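Local coordinates for protein enoyl-CoA hydratase carB homologue (Streptomyces cattleya, PDB 5O34) that probably acts as a crotonase-family lyase in the biosynthesis of the carbapenem antibiotic thienamycin, at residues 142-156 and 162-176. Residues are numbered along the deposited sequence; the frame is centred on the assembly and turned at random.
Sequences VIAAIDGYAIGVGLQ and DYRLGSEQARLVMPE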
loop_
_atom_site.group_PDB
_atom_site.type_symbol
_atom_site.label_atom_id
_atom_site.label_comp_id
_atom_site.label_asym_id
_atom_site.label_seq_id
_atom_site.Cartn_x
_atom_site.Cartn_y
_atom_site.Cartn_z
ATOM N N VAL A 142 5.764 9.706 -17.241
ATOM C CA VAL A 142 7.210 9.862 -17.126
ATOM C C VAL A 142 7.823 8.508 -16.782
ATOM O O VAL A 142 7.387 7.860 -15.832
ATOM C CB VAL A 142 7.595 10.956 -16.084
ATOM C CG1 VAL A 142 9.088 11.259 -16.124
ATOM C CG2 VAL A 142 6.782 12.235 -16.291
ATOM N N ILE A 143 8.841 8.093 -17.551
ATOM C CA ILE A 143 9.568 6.842 -17.336
ATOM C C ILE A 143 10.941 7.172 -16.795
ATOM O O ILE A 143 11.652 7.937 -17.418
ATOM C CB ILE A 143 9.679 5.989 -18.633
ATOM C CG1 ILE A 143 8.298 5.599 -19.182
ATOM C CG2 ILE A 143 10.574 4.748 -18.423
ATOM C CD1 ILE A 143 8.333 5.149 -20.637
ATOM N N ALA A 144 11.328 6.592 -15.657
ATOM C CA ALA A 144 12.669 6.770 -15.112
ATOM C C ALA A 144 13.492 5.530 -15.510
ATOM O O ALA A 144 13.023 4.406 -15.345
ATOM C CB ALA A 144 12.616 6.921 -13.602
ATOM N N ALA A 145 14.674 5.746 -16.113
ATOM C CA ALA A 145 15.576 4.675 -16.557
ATOM C C ALA A 145 16.853 4.746 -15.719
ATOM O O ALA A 145 17.626 5.697 -15.827
ATOM C CB ALA A 145 15.871 4.812 -18.040
ATOM N N ILE A 146 17.001 3.774 -14.808
ATOM C CA ILE A 146 18.061 3.691 -13.799
ATOM C C ILE A 146 19.108 2.607 -14.158
ATOM O O ILE A 146 18.765 1.429 -14.278
ATOM C CB ILE A 146 17.405 3.512 -12.388
ATOM C CG1 ILE A 146 16.239 4.523 -12.185
ATOM C CG2 ILE A 146 18.435 3.638 -11.267
ATOM C CD1 ILE A 146 15.297 4.312 -10.955
ATOM N N ASP A 147 20.367 3.029 -14.384
ATOM C CA ASP A 147 21.495 2.148 -14.745
ATOM C C ASP A 147 22.532 2.042 -13.638
ATOM O O ASP A 147 23.535 1.337 -13.788
ATOM C CB ASP A 147 22.189 2.609 -16.044
ATOM C CG ASP A 147 22.783 1.484 -16.901
ATOM O OD1 ASP A 147 23.073 0.393 -16.352
ATOM O OD2 ASP A 147 22.956 1.694 -18.112
ATOM N N GLY A 148 22.298 2.737 -12.540
ATOM C CA GLY A 148 23.216 2.709 -11.416
ATOM C C GLY A 148 22.527 3.037 -10.120
ATOM O O GLY A 148 21.358 2.707 -9.922
ATOM N N TYR A 149 23.256 3.688 -9.239
ATOM C CA TYR A 149 22.760 4.119 -7.950
ATOM C C TYR A 149 21.664 5.196 -8.064
ATOM O O TYR A 149 21.766 6.113 -8.879
ATOM C CB TYR A 149 23.916 4.650 -7.107
ATOM C CG TYR A 149 24.662 3.598 -6.321
ATOM C CD1 TYR A 149 25.740 2.914 -6.882
ATOM C CD2 TYR A 149 24.351 3.348 -4.988
ATOM C CE1 TYR A 149 26.471 1.983 -6.138
ATOM C CE2 TYR A 149 25.081 2.433 -4.231
ATOM C CZ TYR A 149 26.137 1.747 -4.811
ATOM O OH TYR A 149 26.846 0.833 -4.063
ATOM N N ALA A 150 20.616 5.055 -7.242
ATOM C CA ALA A 150 19.506 5.994 -7.072
ATOM C C ALA A 150 19.423 6.153 -5.551
ATOM O O ALA A 150 18.941 5.264 -4.843
ATOM C CB ALA A 150 18.216 5.410 -7.645
ATOM N N ILE A 151 20.035 7.230 -5.052
ATOM C CA ILE A 151 20.182 7.561 -3.629
ATOM C C ILE A 151 19.422 8.862 -3.284
ATOM O O ILE A 151 19.372 9.776 -4.110
ATOM C CB ILE A 151 21.704 7.685 -3.292
ATOM C CG1 ILE A 151 22.513 6.438 -3.736
ATOM C CG2 ILE A 151 21.957 8.005 -1.813
ATOM C CD1 ILE A 151 24.060 6.661 -3.777
ATOM N N GLY A 152 18.876 8.927 -2.061
ATOM C CA GLY A 152 18.161 10.078 -1.511
ATOM C C GLY A 152 17.237 10.801 -2.469
ATOM O O GLY A 152 16.229 10.233 -2.917
ATOM N N VAL A 153 17.612 12.054 -2.821
ATOM C CA VAL A 153 16.874 12.940 -3.734
ATOM C C VAL A 153 16.747 12.313 -5.127
ATOM O O VAL A 153 15.692 12.443 -5.761
ATOM C CB VAL A 153 17.462 14.388 -3.751
ATOM C CG1 VAL A 153 16.795 15.268 -4.810
ATOM C CG2 VAL A 153 17.333 15.042 -2.371
ATOM N N GLY A 154 17.793 11.600 -5.558
ATOM C CA GLY A 154 17.821 10.889 -6.833
ATOM C C GLY A 154 16.725 9.846 -6.898
ATOM O O GLY A 154 15.924 9.835 -7.841
ATOM N N LEU A 155 16.649 9.000 -5.856
ATOM C CA LEU A 155 15.600 7.987 -5.711
ATOM C C LEU A 155 14.211 8.654 -5.589
ATOM O O LEU A 155 13.263 8.193 -6.226
ATOM C CB LEU A 155 15.891 7.066 -4.500
ATOM C CG LEU A 155 14.895 5.931 -4.177
ATOM C CD1 LEU A 155 14.533 5.097 -5.411
ATOM C CD2 LEU A 155 15.441 5.052 -3.071
ATOM N N GLN A 156 14.114 9.761 -4.826
ATOM C CA GLN A 156 12.862 10.515 -4.634
ATOM C C GLN A 156 12.251 11.034 -5.947
ATOM O O GLN A 156 11.036 10.941 -6.131
ATOM C CB GLN A 156 13.052 11.641 -3.611
ATOM C CG GLN A 156 13.053 11.132 -2.164
ATOM C CD GLN A 156 13.681 12.052 -1.149
ATOM O OE1 GLN A 156 14.324 11.595 -0.195
ATOM N NE2 GLN A 156 13.483 13.359 -1.295
ATOM N N ASP A 162 5.877 7.428 -13.294
ATOM C CA ASP A 162 4.896 6.355 -13.466
ATOM C C ASP A 162 5.490 4.977 -13.715
ATOM O O ASP A 162 4.761 3.996 -13.600
ATOM C CB ASP A 162 3.943 6.693 -14.616
ATOM C CG ASP A 162 3.374 8.080 -14.509
ATOM O OD1 ASP A 162 2.329 8.241 -13.836
ATOM O OD2 ASP A 162 4.021 9.021 -15.012
ATOM N N TYR A 163 6.774 4.890 -14.115
ATOM C CA TYR A 163 7.413 3.615 -14.432
ATOM C C TYR A 163 8.906 3.728 -14.227
ATOM O O TYR A 163 9.559 4.558 -14.850
ATOM C CB TYR A 163 7.091 3.190 -15.883
ATOM C CG TYR A 163 7.115 1.695 -16.155
ATOM C CD1 TYR A 163 5.931 0.971 -16.297
ATOM C CD2 TYR A 163 8.318 1.022 -16.365
ATOM C CE1 TYR A 163 5.946 -0.393 -16.604
ATOM C CE2 TYR A 163 8.345 -0.341 -16.664
ATOM C CZ TYR A 163 7.157 -1.043 -16.788
ATOM O OH TYR A 163 7.191 -2.383 -17.092
ATOM N N ARG A 164 9.441 2.911 -13.322
ATOM C CA ARG A 164 10.867 2.883 -13.045
ATOM C C ARG A 164 11.457 1.614 -13.640
ATOM O O ARG A 164 11.079 0.500 -13.269
ATOM C CB ARG A 164 11.143 3.006 -11.542
ATOM C CG ARG A 164 10.698 4.351 -10.974
ATOM C CD ARG A 164 10.772 4.403 -9.461
ATOM N NE ARG A 164 9.789 3.537 -8.807
ATOM C CZ ARG A 164 8.518 3.854 -8.589
ATOM N NH1 ARG A 164 8.038 5.023 -9.000
ATOM N NH2 ARG A 164 7.715 3.003 -7.968
ATOM N N LEU A 165 12.331 1.798 -14.620
ATOM C CA LEU A 165 13.016 0.722 -15.312
ATOM C C LEU A 165 14.451 0.693 -14.826
ATOM O O LEU A 165 15.171 1.691 -14.926
ATOM C CB LEU A 165 12.931 0.950 -16.818
ATOM C CG LEU A 165 13.522 -0.116 -17.734
ATOM C CD1 LEU A 165 12.753 -1.430 -17.650
ATOM C CD2 LEU A 165 13.523 0.371 -19.148
ATOM N N GLY A 166 14.831 -0.436 -14.244
ATOM C CA GLY A 166 16.166 -0.601 -13.702
ATOM C C GLY A 166 17.008 -1.606 -14.454
ATOM O O GLY A 166 16.491 -2.606 -14.960
ATOM N N SER A 167 18.316 -1.333 -14.541
ATOM C CA SER A 167 19.274 -2.274 -15.107
ATOM C C SER A 167 19.622 -3.191 -13.925
ATOM O O SER A 167 19.353 -2.820 -12.776
ATOM C CB SER A 167 20.525 -1.553 -15.603
ATOM O OG SER A 167 21.390 -1.166 -14.545
ATOM N N GLU A 168 20.238 -4.353 -14.168
ATOM C CA GLU A 168 20.581 -5.203 -13.027
ATOM C C GLU A 168 21.769 -4.623 -12.198
ATOM O O GLU A 168 22.115 -5.176 -11.152
ATOM C CB GLU A 168 20.768 -6.662 -13.444
ATOM C CG GLU A 168 19.433 -7.405 -13.459
ATOM C CD GLU A 168 19.037 -8.104 -14.752
ATOM O OE1 GLU A 168 17.818 -8.185 -15.033
ATOM O OE2 GLU A 168 19.936 -8.606 -15.466
ATOM N N GLN A 169 22.279 -3.440 -12.607
ATOM C CA GLN A 169 23.326 -2.665 -11.928
ATOM C C GLN A 169 22.680 -1.610 -11.006
ATOM O O GLN A 169 23.383 -0.969 -10.210
ATOM C CB GLN A 169 24.251 -1.960 -12.956
ATOM C CG GLN A 169 25.165 -2.891 -13.764
ATOM C CD GLN A 169 26.123 -3.690 -12.908
ATOM O OE1 GLN A 169 25.882 -4.862 -12.594
ATOM N NE2 GLN A 169 27.244 -3.081 -12.531
ATOM N N ALA A 170 21.346 -1.422 -11.133
ATOM C CA ALA A 170 20.591 -0.459 -10.331
ATOM C C ALA A 170 20.606 -0.859 -8.861
ATOM O O ALA A 170 20.381 -2.022 -8.526
ATOM C CB ALA A 170 19.159 -0.331 -10.841
ATOM N N ARG A 171 20.967 0.099 -7.999
ATOM C CA ARG A 171 21.025 -0.076 -6.551
ATOM C C ARG A 171 20.295 1.109 -5.905
ATOM O O ARG A 171 20.593 2.261 -6.210
ATOM C CB ARG A 171 22.475 -0.273 -6.064
ATOM C CG ARG A 171 23.033 -1.632 -6.504
ATOM C CD ARG A 171 24.456 -1.922 -6.062
ATOM N NE ARG A 171 24.530 -2.280 -4.644
ATOM C CZ ARG A 171 24.318 -3.499 -4.149
ATOM N NH1 ARG A 171 23.998 -4.508 -4.955
ATOM N NH2 ARG A 171 24.410 -3.717 -2.843
ATOM N N LEU A 172 19.260 0.817 -5.101
ATOM C CA LEU A 172 18.389 1.833 -4.486
ATOM C C LEU A 172 18.687 2.003 -2.988
ATOM O O LEU A 172 18.809 1.002 -2.284
ATOM C CB LEU A 172 16.921 1.432 -4.740
ATOM C CG LEU A 172 16.270 1.798 -6.104
ATOM C CD1 LEU A 172 17.092 1.387 -7.318
ATOM C CD2 LEU A 172 14.935 1.157 -6.244
ATOM N N VAL A 173 18.865 3.262 -2.512
ATOM C CA VAL A 173 19.211 3.554 -1.123
ATOM C C VAL A 173 18.500 4.815 -0.655
ATOM O O VAL A 173 18.366 5.795 -1.385
ATOM C CB VAL A 173 20.763 3.694 -0.885
ATOM C CG1 VAL A 173 21.186 3.172 0.487
ATOM C CG2 VAL A 173 21.591 3.037 -1.992
ATOM N N MET A 174 18.109 4.779 0.633
ATOM C CA MET A 174 17.552 5.906 1.364
ATOM C C MET A 174 18.425 6.020 2.636
ATOM O O MET A 174 17.956 5.640 3.699
ATOM C CB MET A 174 16.062 5.704 1.732
ATOM C CG MET A 174 15.106 6.275 0.724
ATOM S SD MET A 174 15.305 8.003 0.339
ATOM C CE MET A 174 14.096 8.090 -0.651
ATOM N N PRO A 175 19.736 6.407 2.520
ATOM C CA PRO A 175 20.600 6.509 3.720
ATOM C C PRO A 175 20.504 7.788 4.595
ATOM O O PRO A 175 21.355 7.965 5.469
ATOM C CB PRO A 175 22.006 6.363 3.123
ATOM C CG PRO A 175 21.905 7.036 1.812
ATOM C CD PRO A 175 20.465 6.882 1.315
ATOM N N GLU A 176 19.515 8.672 4.354
ATOM C CA GLU A 176 19.287 9.926 5.098
ATOM C C GLU A 176 19.637 9.884 6.597
ATOM O O GLU A 176 20.332 10.788 7.077
ATOM C CB GLU A 176 17.844 10.427 4.921
ATOM C CG GLU A 176 17.646 11.294 3.693
ATOM C CD GLU A 176 17.429 10.578 2.375
ATOM O OE1 GLU A 176 17.671 9.351 2.304
ATOM O OE2 GLU A 176 17.029 11.259 1.403
#
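Asp162 OD2 accepts the backbone N-H of Val142 at 2.9 Å in a nearly straight bond and also forms a salt bridge with Arg252, so OD2 of this buried residue is held by two partners, the Val142 N-H and Arg252 NE. At the far end of the same strand pair Ser167 OG donates to Asp147 OD1 at 2.9 Å, reaching it from above the carboxylate plane. With chi1 at 76°, OG sits between its own backbone N and carbonyl carbon, where it also accepts the N-H of Gln169; this ST turn suits serine, whose short hydroxyl can donate to Asp147 and accept from Gln169 N at once.

Between these two anchors strands 142-146 and 163-167 run parallel, 15° apart, joined by alternating backbone bonds such as Leu165 N to Ala144 O at 2.8 Å. The register then slips by two residues, since the turn from Ser167 to Ala170 makes the second connection longer, and a separate parallel ladder pairs 149-151 with 171-173.

On this second ladder Arg171 CB lies over the centre of the Tyr149 ring, a CH-pi contact 4.2 Å from the centroid, while Val173 CG2 meets the ring edge. The Arg171 guanidinium continues to a salt bridge with Glu208. Ile151 CG2, anti to its backbone N, presses on Pro175 CD at 3.6 Å. On the other face, which carries Ala150 and Leu172, Leu155 of the helix lays CD1 on Leu172 CG at 3.8 Å, the two crossing at about a right angle; branched apolar side chains suit this buried helix-strand interface. Gly152, with phi of 40°, accepts a backbone shape awkward for other residues as the chain turns into that helix.

Each segment runs strand, strand and on toward a helix, consistent with the beta-beta-alpha repeats of the crotonase fold. Strand 142-146 lies between 92-96 and 163-167, which in turn borders 222-224; helix 229-242 covers Ile143, Tyr163 and Leu165, and helix 184-194 packs against Gln156 and Met174.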